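Local atomic coordinates of carboxylic ester hydrolase (Aspergillus niger, PDB entry 7K4O), a protein that probably hydrolyses the galloyl ester bonds of tannins as a serine esterase of the tannase and feruloyl esterase family. Residues Ile244-Met255 / Leu268-Ile278; Asp315-Gln326 / Trp542-Pro550. All coordinates share one frame; numbering follows the deposited sequence.

Interaction 1. Residues Ile244-Met255 / Leu268-Ile278; sequences IVNETIAACDAM and LCLLDFDISTI. With CA (calcium ion), chain K; NAG (2-acetamido-2-deoxy-beta-D-glucopyranose), chain G.
A disulfide between Cys252 and Cys269 ties helix 238-252 to helix 266-272, with SG-SG at 2.3 Å and a torsion of 74° about the sulfur bridge. Cys269 swings its SG away from its own backbone N (chi1 -166°) toward the facing helix, where Thr248 CG2 lies 3.4 Å from this Cys269 SG. Beside the bridge, Phe273, just past helix 266-272, lays its ring against helix 238-252. Ala251 CB sits over one face of that ring, 3.6 Å from the Phe273 centroid, as a CH-pi contact; Thr248 OG1 meets the ring edge near its plane, and Cys252 SG approaches it obliquely. Thr248 OG1 is itself hydrogen-bonded back to Ile244 O at 2.7 Å. The bridge closes the stretch of chain that wraps the calcium ion: Asp253, next to Cys252, binds the metal through both its backbone O and OD1, while Asp256, Lys258, Asp260 and Val262 supply the other protein ligands. On that side the extended Met255 lays SD 3.9 Å from Leu268 CB. Nearer the start of 244-255, Ile278 CD1 reaches Glu247 CB at 3.5 Å, and Ile244 CG2 touches the CD1 atoms of both Ile275 and Ile278. Asn246, pointing away from this packing, carries an N-linked glycan through a 1.5 Å bond from ND2 to NAG C1.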
loop_
_atom_site.group_PDB
_atom_site.type_symbol
_atom_site.label_atom_id
_atom_site.label_comp_id
_atom_site.label_asym_id
_atom_site.label_seq_id
_atom_site.Cartn_x
_atom_site.Cartn_y
_atom_site.Cartn_z
ATOM N N ILE A 244 7.105 22.758 10.899
ATOM C CA ILE A 244 5.634 22.753 11.035
ATOM C C ILE A 244 5.195 21.345 11.469
ATOM O O ILE A 244 4.293 21.237 12.347
ATOM C CB ILE A 244 4.981 23.203 9.713
ATOM C CG1 ILE A 244 5.168 24.716 9.517
ATOM C CG2 ILE A 244 3.513 22.860 9.664
ATOM C CD1 ILE A 244 4.912 25.197 8.106
ATOM N N VAL A 245 5.739 20.309 10.839
ATOM C CA VAL A 245 5.336 18.917 11.233
ATOM C C VAL A 245 5.660 18.692 12.725
ATOM O O VAL A 245 4.806 18.199 13.462
ATOM C CB VAL A 245 6.046 17.892 10.340
ATOM C CG1 VAL A 245 5.905 16.479 10.877
ATOM C CG2 VAL A 245 5.552 18.010 8.905
ATOM N N ASN A 246 6.892 18.993 13.142
ATOM C CA ASN A 246 7.344 18.810 14.555
ATOM C C ASN A 246 6.411 19.563 15.495
ATOM O O ASN A 246 6.011 18.981 16.503
ATOM C CB ASN A 246 8.812 19.203 14.765
ATOM C CG ASN A 246 9.790 18.163 14.262
ATOM O OD1 ASN A 246 9.380 17.076 13.819
ATOM N ND2 ASN A 246 11.086 18.481 14.284
ATOM N N GLU A 247 6.039 20.811 15.199
ATOM C CA GLU A 247 5.122 21.584 16.087
ATOM C C GLU A 247 3.702 21.042 16.055
ATOM O O GLU A 247 2.964 21.212 17.065
ATOM C CB GLU A 247 5.121 23.059 15.687
ATOM C CG GLU A 247 6.445 23.726 15.993
ATOM C CD GLU A 247 6.723 23.785 17.494
ATOM O OE1 GLU A 247 5.809 24.108 18.281
ATOM O OE2 GLU A 247 7.828 23.469 17.866
ATOM N N THR A 248 3.275 20.445 14.915
ATOM C CA THR A 248 1.940 19.805 14.844
ATOM C C THR A 248 1.964 18.571 15.760
ATOM O O THR A 248 0.994 18.368 16.492
ATOM C CB THR A 248 1.576 19.511 13.378
ATOM O OG1 THR A 248 1.625 20.738 12.627
ATOM C CG2 THR A 248 0.215 18.870 13.258
ATOM N N ILE A 249 3.036 17.794 15.723
ATOM C CA ILE A 249 3.147 16.586 16.603
ATOM C C ILE A 249 3.066 17.067 18.066
ATOM O O ILE A 249 2.276 16.504 18.862
ATOM C CB ILE A 249 4.417 15.790 16.321
ATOM C CG1 ILE A 249 4.356 15.101 14.944
ATOM C CG2 ILE A 249 4.642 14.792 17.438
ATOM C CD1 ILE A 249 5.664 14.557 14.474
ATOM N N ALA A 250 3.807 18.125 18.407
ATOM C CA ALA A 250 3.837 18.642 19.807
ATOM C C ALA A 250 2.438 19.070 20.234
ATOM O O ALA A 250 2.012 18.740 21.361
ATOM C CB ALA A 250 4.844 19.771 19.928
ATOM N N ALA A 251 1.690 19.724 19.350
ATOM C CA ALA A 251 0.374 20.296 19.700
ATOM C C ALA A 251 -0.694 19.201 19.753
ATOM O O ALA A 251 -1.692 19.409 20.429
ATOM C CB ALA A 251 -0.006 21.394 18.731
ATOM N N CYS A 252 -0.543 18.083 19.035
ATOM C CA CYS A 252 -1.672 17.127 18.834
ATOM C C CYS A 252 -1.387 15.807 19.555
ATOM O O CYS A 252 -2.341 15.026 19.697
ATOM C CB CYS A 252 -1.900 16.904 17.341
ATOM S SG CYS A 252 -2.493 18.398 16.496
ATOM N N ASP A 253 -0.165 15.606 20.063
ATOM C CA ASP A 253 0.218 14.380 20.814
ATOM C C ASP A 253 -0.836 14.007 21.856
ATOM O O ASP A 253 -1.301 12.825 21.865
ATOM C CB ASP A 253 1.583 14.547 21.428
ATOM C CG ASP A 253 2.028 13.367 22.265
ATOM O OD1 ASP A 253 1.472 12.241 22.094
ATOM O OD2 ASP A 253 2.969 13.574 23.068
ATOM N N ALA A 254 -1.211 14.972 22.710
ATOM C CA ALA A 254 -2.034 14.729 23.917
ATOM C C ALA A 254 -3.510 14.603 23.557
ATOM O O ALA A 254 -4.310 14.233 24.402
ATOM C CB ALA A 254 -1.803 15.833 24.927
ATOM N N MET A 255 -3.915 14.902 22.327
ATOM C CA MET A 255 -5.358 14.818 21.974
ATOM C C MET A 255 -5.879 13.365 21.993
ATOM O O MET A 255 -7.110 13.165 22.115
ATOM C CB MET A 255 -5.591 15.419 20.595
ATOM C CG MET A 255 -5.459 16.939 20.565
ATOM S SD MET A 255 -5.554 17.474 18.814
ATOM C CE MET A 255 -5.248 19.249 18.926
ATOM N N LEU A 268 -8.635 14.651 15.216
ATOM C CA LEU A 268 -8.736 15.785 16.195
ATOM C C LEU A 268 -7.700 16.841 15.805
ATOM O O LEU A 268 -8.034 18.030 15.925
ATOM C CB LEU A 268 -8.526 15.294 17.629
ATOM C CG LEU A 268 -9.586 14.336 18.120
ATOM C CD1 LEU A 268 -9.213 13.785 19.491
ATOM C CD2 LEU A 268 -10.970 14.974 18.137
ATOM N N CYS A 269 -6.533 16.442 15.323
ATOM C CA CYS A 269 -5.483 17.388 14.915
ATOM C C CYS A 269 -6.024 18.280 13.791
ATOM O O CYS A 269 -5.951 19.539 13.861
ATOM C CB CYS A 269 -4.252 16.624 14.506
ATOM S SG CYS A 269 -2.773 17.623 14.358
ATOM N N LEU A 270 -6.572 17.659 12.757
ATOM C CA LEU A 270 -7.078 18.408 11.583
ATOM C C LEU A 270 -8.222 19.322 12.011
ATOM O O LEU A 270 -8.308 20.458 11.492
ATOM C CB LEU A 270 -7.557 17.394 10.543
ATOM C CG LEU A 270 -8.187 17.996 9.292
ATOM C CD1 LEU A 270 -7.120 18.789 8.545
ATOM C CD2 LEU A 270 -8.783 16.870 8.429
ATOM N N LEU A 271 -9.056 18.877 12.938
ATOM C CA LEU A 271 -10.237 19.646 13.376
ATOM C C LEU A 271 -9.801 20.814 14.294
ATOM O O LEU A 271 -10.449 21.865 14.211
ATOM C CB LEU A 271 -11.207 18.737 14.119
ATOM C CG LEU A 271 -12.005 17.747 13.278
ATOM C CD1 LEU A 271 -12.542 16.672 14.196
ATOM C CD2 LEU A 271 -13.158 18.409 12.523
ATOM N N ASP A 272 -8.822 20.626 15.169
ATOM C CA ASP A 272 -8.671 21.510 16.351
ATOM C C ASP A 272 -7.354 22.280 16.373
ATOM O O ASP A 272 -7.261 23.134 17.244
ATOM C CB ASP A 272 -8.832 20.708 17.641
ATOM C CG ASP A 272 -10.235 20.179 17.819
ATOM O OD1 ASP A 272 -11.163 20.742 17.218
ATOM O OD2 ASP A 272 -10.395 19.175 18.547
ATOM N N PHE A 273 -6.352 21.996 15.547
ATOM C CA PHE A 273 -5.061 22.703 15.611
ATOM C C PHE A 273 -4.866 23.618 14.408
ATOM O O PHE A 273 -4.942 23.150 13.244
ATOM C CB PHE A 273 -3.912 21.725 15.712
ATOM C CG PHE A 273 -2.583 22.414 15.772
ATOM C CD1 PHE A 273 -2.305 23.307 16.814
ATOM C CD2 PHE A 273 -1.611 22.205 14.813
ATOM C CE1 PHE A 273 -1.073 23.945 16.880
ATOM C CE2 PHE A 273 -0.389 22.852 14.876
ATOM C CZ PHE A 273 -0.122 23.731 15.912
ATOM N N ASP A 274 -4.589 24.902 14.677
ATOM C CA ASP A 274 -4.329 25.912 13.624
ATOM C C ASP A 274 -2.837 26.125 13.515
ATOM O O ASP A 274 -2.239 26.653 14.489
ATOM C CB ASP A 274 -5.022 27.227 13.967
ATOM C CG ASP A 274 -4.938 28.269 12.859
ATOM O OD1 ASP A 274 -4.064 28.158 11.988
ATOM O OD2 ASP A 274 -5.751 29.202 12.905
ATOM N N ILE A 275 -2.231 25.784 12.380
ATOM C CA ILE A 275 -0.760 25.849 12.250
ATOM C C ILE A 275 -0.314 27.323 12.142
ATOM O O ILE A 275 0.905 27.546 12.187
ATOM C CB ILE A 275 -0.212 25.020 11.068
ATOM C CG1 ILE A 275 -0.686 25.537 9.711
ATOM C CG2 ILE A 275 -0.531 23.532 11.257
ATOM C CD1 ILE A 275 0.043 24.913 8.565
ATOM N N SER A 276 -1.235 28.269 11.991
ATOM C CA SER A 276 -0.879 29.729 12.048
ATOM C C SER A 276 -0.156 30.065 13.372
ATOM O O SER A 276 0.679 30.989 13.364
ATOM C CB SER A 276 -2.085 30.590 11.859
ATOM O OG SER A 276 -2.400 30.667 10.479
ATOM N N THR A 277 -0.395 29.295 14.437
ATOM C CA THR A 277 0.275 29.462 15.755
ATOM C C THR A 277 1.768 29.185 15.644
ATOM O O THR A 277 2.510 29.520 16.595
ATOM C CB THR A 277 -0.350 28.558 16.812
ATOM O OG1 THR A 277 -0.137 27.200 16.412
ATOM C CG2 THR A 277 -1.823 28.846 16.991
ATOM N N ILE A 278 2.233 28.601 14.550
ATOM C CA ILE A 278 3.666 28.218 14.400
ATOM C C ILE A 278 4.437 29.370 13.750
ATOM O O ILE A 278 5.671 29.323 13.734
ATOM C CB ILE A 278 3.799 26.891 13.610
ATOM C CG1 ILE A 278 2.999 25.787 14.304
ATOM C CG2 ILE A 278 5.257 26.493 13.444
ATOM C CD1 ILE A 278 2.794 24.540 13.458
HETATM CA CA CA K . -0.319 10.624 21.895
HETATM C C1 NAG G . 12.196 17.612 13.829
HETATM C C2 NAG G . 13.597 18.249 13.806
HETATM C C3 NAG G . 14.715 17.280 13.460
HETATM C C4 NAG G . 14.627 16.198 14.498
HETATM C C5 NAG G . 13.232 15.581 14.480
HETATM C C6 NAG G . 13.110 14.510 15.547
HETATM C C7 NAG G . 13.540 20.563 13.018
HETATM C C8 NAG G . 13.489 21.430 11.793
HETATM N N2 NAG G . 13.623 19.259 12.773
HETATM O O3 NAG G . 15.939 18.021 13.391
HETATM O O4 NAG G . 15.557 15.246 14.062
HETATM O O5 NAG G . 12.202 16.517 14.734
HETATM O O6 NAG G . 11.816 13.950 15.478
HETATM O O7 NAG G . 13.523 20.999 14.148
HETATM O O HOH W 1 -0.734 8.092 21.568
#

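Interaction 2. Residues Asp315-Gln326 / Trp542-Pro550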
loop_
_atom_site.group_PDB
_atom_site.type_symbol
_atom_site.label_atom_id
_atom_site.label_comp_id
_atom_site.label_asym_id
_atom_site.label_seq_id
_atom_site.Cartn_x
_atom_site.Cartn_y
_atom_site.Cartn_z
ATOM N N ASP A 315 -10.414 23.027 -7.313
ATOM C CA ASP A 315 -10.302 23.567 -8.683
ATOM C C ASP A 315 -10.464 25.103 -8.603
ATOM O O ASP A 315 -10.617 25.655 -7.488
ATOM C CB ASP A 315 -11.323 22.914 -9.609
ATOM C CG ASP A 315 -12.769 23.229 -9.344
ATOM O OD1 ASP A 315 -13.073 24.199 -8.552
ATOM O OD2 ASP A 315 -13.626 22.509 -9.902
ATOM N N SER A 316 -10.398 25.747 -9.770
ATOM C CA SER A 316 -10.386 27.230 -9.928
ATOM C C SER A 316 -11.707 27.791 -9.395
ATOM O O SER A 316 -11.771 29.002 -9.092
ATOM C CB SER A 316 -10.128 27.615 -11.392
ATOM O OG SER A 316 -11.180 27.117 -12.207
ATOM N N GLN A 317 -12.741 26.974 -9.234
ATOM C CA GLN A 317 -14.034 27.447 -8.663
ATOM C C GLN A 317 -14.195 27.087 -7.177
ATOM O O GLN A 317 -15.330 27.196 -6.664
ATOM C CB GLN A 317 -15.194 26.942 -9.517
ATOM C CG GLN A 317 -15.128 27.466 -10.956
ATOM C CD GLN A 317 -15.506 28.930 -11.007
ATOM O OE1 GLN A 317 -14.703 29.796 -11.381
ATOM N NE2 GLN A 317 -16.734 29.208 -10.579
ATOM N N GLY A 318 -13.126 26.661 -6.497
ATOM C CA GLY A 318 -13.186 26.301 -5.063
ATOM C C GLY A 318 -13.840 24.940 -4.781
ATOM O O GLY A 318 -14.077 24.632 -3.603
ATOM N N ARG A 319 -14.111 24.113 -5.789
ATOM C CA ARG A 319 -14.760 22.800 -5.563
ATOM C C ARG A 319 -13.666 21.776 -5.273
ATOM O O ARG A 319 -12.610 21.802 -5.915
ATOM C CB ARG A 319 -15.587 22.387 -6.779
ATOM C CG ARG A 319 -16.778 23.308 -7.074
ATOM C CD ARG A 319 -17.426 22.917 -8.402
ATOM N NE ARG A 319 -16.477 23.150 -9.512
ATOM C CZ ARG A 319 -16.809 23.469 -10.781
ATOM N NH1 ARG A 319 -18.071 23.536 -11.171
ATOM N NH2 ARG A 319 -15.861 23.714 -11.667
ATOM N N ARG A 320 -13.955 20.865 -4.341
ATOM C CA ARG A 320 -12.936 19.877 -3.912
ATOM C C ARG A 320 -12.809 18.760 -4.956
ATOM O O ARG A 320 -13.832 18.143 -5.290
ATOM C CB ARG A 320 -13.296 19.256 -2.567
ATOM C CG ARG A 320 -12.180 18.332 -2.073
ATOM C CD ARG A 320 -12.465 17.736 -0.714
ATOM N NE ARG A 320 -12.163 18.618 0.401
ATOM C CZ ARG A 320 -10.994 18.755 0.979
ATOM N NH1 ARG A 320 -9.915 18.150 0.509
ATOM N NH2 ARG A 320 -10.904 19.557 2.047
ATOM N N VAL A 321 -11.588 18.509 -5.364
ATOM C CA VAL A 321 -11.235 17.415 -6.307
ATOM C C VAL A 321 -10.742 16.184 -5.534
ATOM O O VAL A 321 -11.129 15.058 -5.928
ATOM C CB VAL A 321 -10.180 17.870 -7.311
ATOM C CG1 VAL A 321 -10.020 16.814 -8.389
ATOM C CG2 VAL A 321 -10.523 19.243 -7.921
ATOM N N TYR A 322 -9.881 16.376 -4.550
ATOM C CA TYR A 322 -9.350 15.234 -3.775
ATOM C C TYR A 322 -8.986 15.745 -2.378
ATOM O O TYR A 322 -9.337 16.865 -2.007
ATOM C CB TYR A 322 -8.214 14.548 -4.545
ATOM C CG TYR A 322 -7.985 13.080 -4.178
ATOM C CD1 TYR A 322 -9.056 12.221 -4.054
ATOM C CD2 TYR A 322 -6.712 12.590 -3.929
ATOM C CE1 TYR A 322 -8.870 10.891 -3.666
ATOM C CE2 TYR A 322 -6.505 11.243 -3.614
ATOM C CZ TYR A 322 -7.596 10.407 -3.496
ATOM O OH TYR A 322 -7.376 9.094 -3.099
ATOM N N PHE A 323 -8.258 14.936 -1.639
ATOM C CA PHE A 323 -7.760 15.220 -0.274
ATOM C C PHE A 323 -6.309 14.870 -0.260
ATOM O O PHE A 323 -5.769 14.233 -1.179
ATOM C CB PHE A 323 -8.612 14.519 0.785
ATOM C CG PHE A 323 -9.009 13.108 0.407
ATOM C CD1 PHE A 323 -8.064 12.111 0.451
ATOM C CD2 PHE A 323 -10.279 12.821 -0.022
ATOM C CE1 PHE A 323 -8.390 10.837 0.024
ATOM C CE2 PHE A 323 -10.627 11.529 -0.379
ATOM C CZ PHE A 323 -9.666 10.561 -0.369
ATOM N N SER A 324 -5.650 15.347 0.772
ATOM C CA SER A 324 -4.202 15.211 0.904
ATOM C C SER A 324 -3.879 14.437 2.186
ATOM O O SER A 324 -4.807 13.943 2.871
ATOM C CB SER A 324 -3.538 16.582 0.875
ATOM O OG SER A 324 -2.146 16.464 0.725
ATOM N N TYR A 325 -2.595 14.325 2.434
ATOM C CA TYR A 325 -2.031 13.615 3.606
ATOM C C TYR A 325 -2.533 14.272 4.882
ATOM O O TYR A 325 -2.840 15.496 4.919
ATOM C CB TYR A 325 -0.515 13.613 3.541
ATOM C CG TYR A 325 0.008 13.280 2.179
ATOM C CD1 TYR A 325 -0.024 11.977 1.687
ATOM C CD2 TYR A 325 0.483 14.253 1.330
ATOM C CE1 TYR A 325 0.411 11.670 0.414
ATOM C CE2 TYR A 325 0.905 13.959 0.048
ATOM C CZ TYR A 325 0.896 12.656 -0.414
ATOM O OH TYR A 325 1.378 12.388 -1.666
ATOM N N GLN A 326 -2.641 13.465 5.922
ATOM C CA GLN A 326 -3.079 13.948 7.250
ATOM C C GLN A 326 -2.048 14.924 7.821
ATOM O O GLN A 326 -0.864 14.865 7.519
ATOM C CB GLN A 326 -3.222 12.781 8.222
ATOM C CG GLN A 326 -4.416 11.874 7.943
ATOM C CD GLN A 326 -5.736 12.583 7.967
ATOM O OE1 GLN A 326 -6.289 12.973 6.926
ATOM N NE2 GLN A 326 -6.287 12.770 9.170
ATOM N N TRP A 542 -13.029 12.565 8.289
ATOM C CA TRP A 542 -12.378 11.618 7.348
ATOM C C TRP A 542 -13.190 11.491 6.065
ATOM O O TRP A 542 -12.795 10.651 5.209
ATOM C CB TRP A 542 -12.250 10.222 7.983
ATOM C CG TRP A 542 -11.248 10.087 9.074
ATOM C CD1 TRP A 542 -11.492 10.126 10.417
ATOM C CD2 TRP A 542 -9.849 9.800 8.932
ATOM N NE1 TRP A 542 -10.335 9.956 11.109
ATOM C CE2 TRP A 542 -9.305 9.717 10.232
ATOM C CE3 TRP A 542 -8.999 9.679 7.840
ATOM C CZ2 TRP A 542 -7.953 9.497 10.448
ATOM C CZ3 TRP A 542 -7.663 9.442 8.046
ATOM C CH2 TRP A 542 -7.140 9.347 9.341
ATOM N N HIS A 543 -14.328 12.158 5.975
ATOM C CA HIS A 543 -15.258 11.986 4.838
ATOM C C HIS A 543 -15.209 13.248 3.993
ATOM O O HIS A 543 -15.355 14.349 4.562
ATOM C CB HIS A 543 -16.663 11.719 5.300
ATOM C CG HIS A 543 -16.835 10.401 5.989
ATOM N ND1 HIS A 543 -17.940 10.134 6.780
ATOM C CD2 HIS A 543 -16.082 9.272 5.974
ATOM C CE1 HIS A 543 -17.854 8.886 7.231
ATOM N NE2 HIS A 543 -16.718 8.334 6.761
ATOM N N TYR A 544 -15.073 13.091 2.690
ATOM C CA TYR A 544 -14.906 14.233 1.765
ATOM C C TYR A 544 -15.946 14.183 0.658
ATOM O O TYR A 544 -16.257 13.155 0.090
ATOM C CB TYR A 544 -13.488 14.308 1.228
ATOM C CG TYR A 544 -12.493 14.575 2.320
ATOM C CD1 TYR A 544 -12.237 15.863 2.731
ATOM C CD2 TYR A 544 -11.879 13.533 3.014
ATOM C CE1 TYR A 544 -11.350 16.139 3.756
ATOM C CE2 TYR A 544 -10.987 13.788 4.044
ATOM C CZ TYR A 544 -10.742 15.102 4.436
ATOM O OH TYR A 544 -9.871 15.366 5.444
ATOM N N ASP A 545 -16.493 15.370 0.363
ATOM C CA ASP A 545 -17.419 15.570 -0.757
ATOM C C ASP A 545 -16.602 16.082 -1.946
ATOM O O ASP A 545 -16.126 17.264 -1.925
ATOM C CB ASP A 545 -18.525 16.547 -0.371
ATOM C CG ASP A 545 -19.449 16.874 -1.530
ATOM O OD1 ASP A 545 -19.437 16.165 -2.548
ATOM O OD2 ASP A 545 -20.164 17.865 -1.401
ATOM N N LEU A 546 -16.355 15.232 -2.944
ATOM C CA LEU A 546 -15.524 15.636 -4.103
ATOM C C LEU A 546 -16.442 16.301 -5.132
ATOM O O LEU A 546 -16.728 15.727 -6.210
ATOM C CB LEU A 546 -14.800 14.403 -4.676
ATOM C CG LEU A 546 -13.967 13.642 -3.634
ATOM C CD1 LEU A 546 -13.099 12.591 -4.303
ATOM C CD2 LEU A 546 -13.060 14.573 -2.854
ATOM N N ASP A 547 -16.957 17.479 -4.780
ATOM C CA ASP A 547 -18.003 18.123 -5.604
ATOM C C ASP A 547 -17.436 18.730 -6.901
ATOM O O ASP A 547 -18.255 19.105 -7.742
ATOM C CB ASP A 547 -18.728 19.177 -4.761
ATOM C CG ASP A 547 -17.848 20.328 -4.331
ATOM O OD1 ASP A 547 -16.722 20.119 -3.866
ATOM O OD2 ASP A 547 -18.337 21.470 -4.413
ATOM N N ALA A 548 -16.132 18.754 -7.131
ATOM C CA ALA A 548 -15.545 19.115 -8.435
ATOM C C ALA A 548 -15.761 18.011 -9.483
ATOM O O ALA A 548 -15.537 18.271 -10.676
ATOM C CB ALA A 548 -14.095 19.426 -8.304
ATOM N N VAL A 549 -16.036 16.793 -9.046
ATOM C CA VAL A 549 -16.028 15.613 -9.937
ATOM C C VAL A 549 -17.446 15.131 -10.131
ATOM O O VAL A 549 -18.101 14.731 -9.171
ATOM C CB VAL A 549 -15.118 14.503 -9.391
ATOM C CG1 VAL A 549 -15.185 13.316 -10.358
ATOM C CG2 VAL A 549 -13.704 14.997 -9.209
ATOM N N PRO A 550 -18.050 15.223 -11.351
ATOM C CA PRO A 550 -19.450 14.815 -11.508
ATOM C C PRO A 550 -19.685 13.309 -11.238
ATOM O O PRO A 550 -20.697 12.955 -10.748
ATOM C CB PRO A 550 -19.777 15.233 -12.943
ATOM C CG PRO A 550 -18.818 16.338 -13.233
ATOM C CD PRO A 550 -17.529 15.973 -12.523
HETATM O O HOH W 2 -9.123 13.281 6.774
#
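Asp315 OD2, packed against Ala548 CB, is gripped by two cations, through Arg319 NE and NH2, which come side-on, and through Lys380 NZ of helix 376-390. Asp315 OD2 offers its syn lone pair to Arg319 NE at 2.9 Å, whereas NH2 comes from above the carboxylate plane. The other oxygen, OD1, accepts hydrogen bonds from the backbone N of Gln317, which makes an Asx turn, and from that of Arg319; these two arrive from opposite faces. Between the segments, Arg320 N donates to Asp547 OD1 at 2.9 Å, and Ala548 N returns a bond to Arg320 O at 3.0 Å. With CG between its backbone N and carbonyl carbon (chi1 65°), Asp547 brings its carboxylate to that peptide nitrogen. Farther along, the Arg320 guanidinium lies with one face over Tyr544 CD1, its CZ 3.6 Å from that atom; the planes are inclined by 56°, while NH1 is held by Tyr322 O. Phe323 CB stands over the centre of the Tyr544 ring, 4.0 Å from its centroid, as a CH-pi contact. At the last step, the Gln326 amide lies nearly flat on the Trp542 ring, NE2 3.5 Å from CH2; NE2 is hydrogen-bonded to Thr266 OG1. One water joins Gln326 OE1 to Tyr544 OH. Leu546 methyls crowd Val321 O, which is buried without a polar partner, which probably costs some stability; Asp315, between Arg319 and Lys380, is likely to stay ionised.

In the fold
Along the chain both segments of interaction 1 come first, and the centres of the two contacts lie 22 Å apart in the outer part of the molecule. Helix 266-272 serves both: it belongs to interaction 1, and its Leu270 packs on Tyr544 of interaction 2, CD2 3.5 Å from OH. Helix 300-310, later in the chain, touches Ile244 and Ile275 and leads on to 315-326. Helix 536-541 lies against Leu268 and Leu271 and runs into 542-550, so the C-terminal chain returns to both contacts. The glycan and calcium ion lie at interaction 1, whereas the side chain of Tyr322 in interaction 2 comes within about 10 Å of the bound gallic acid.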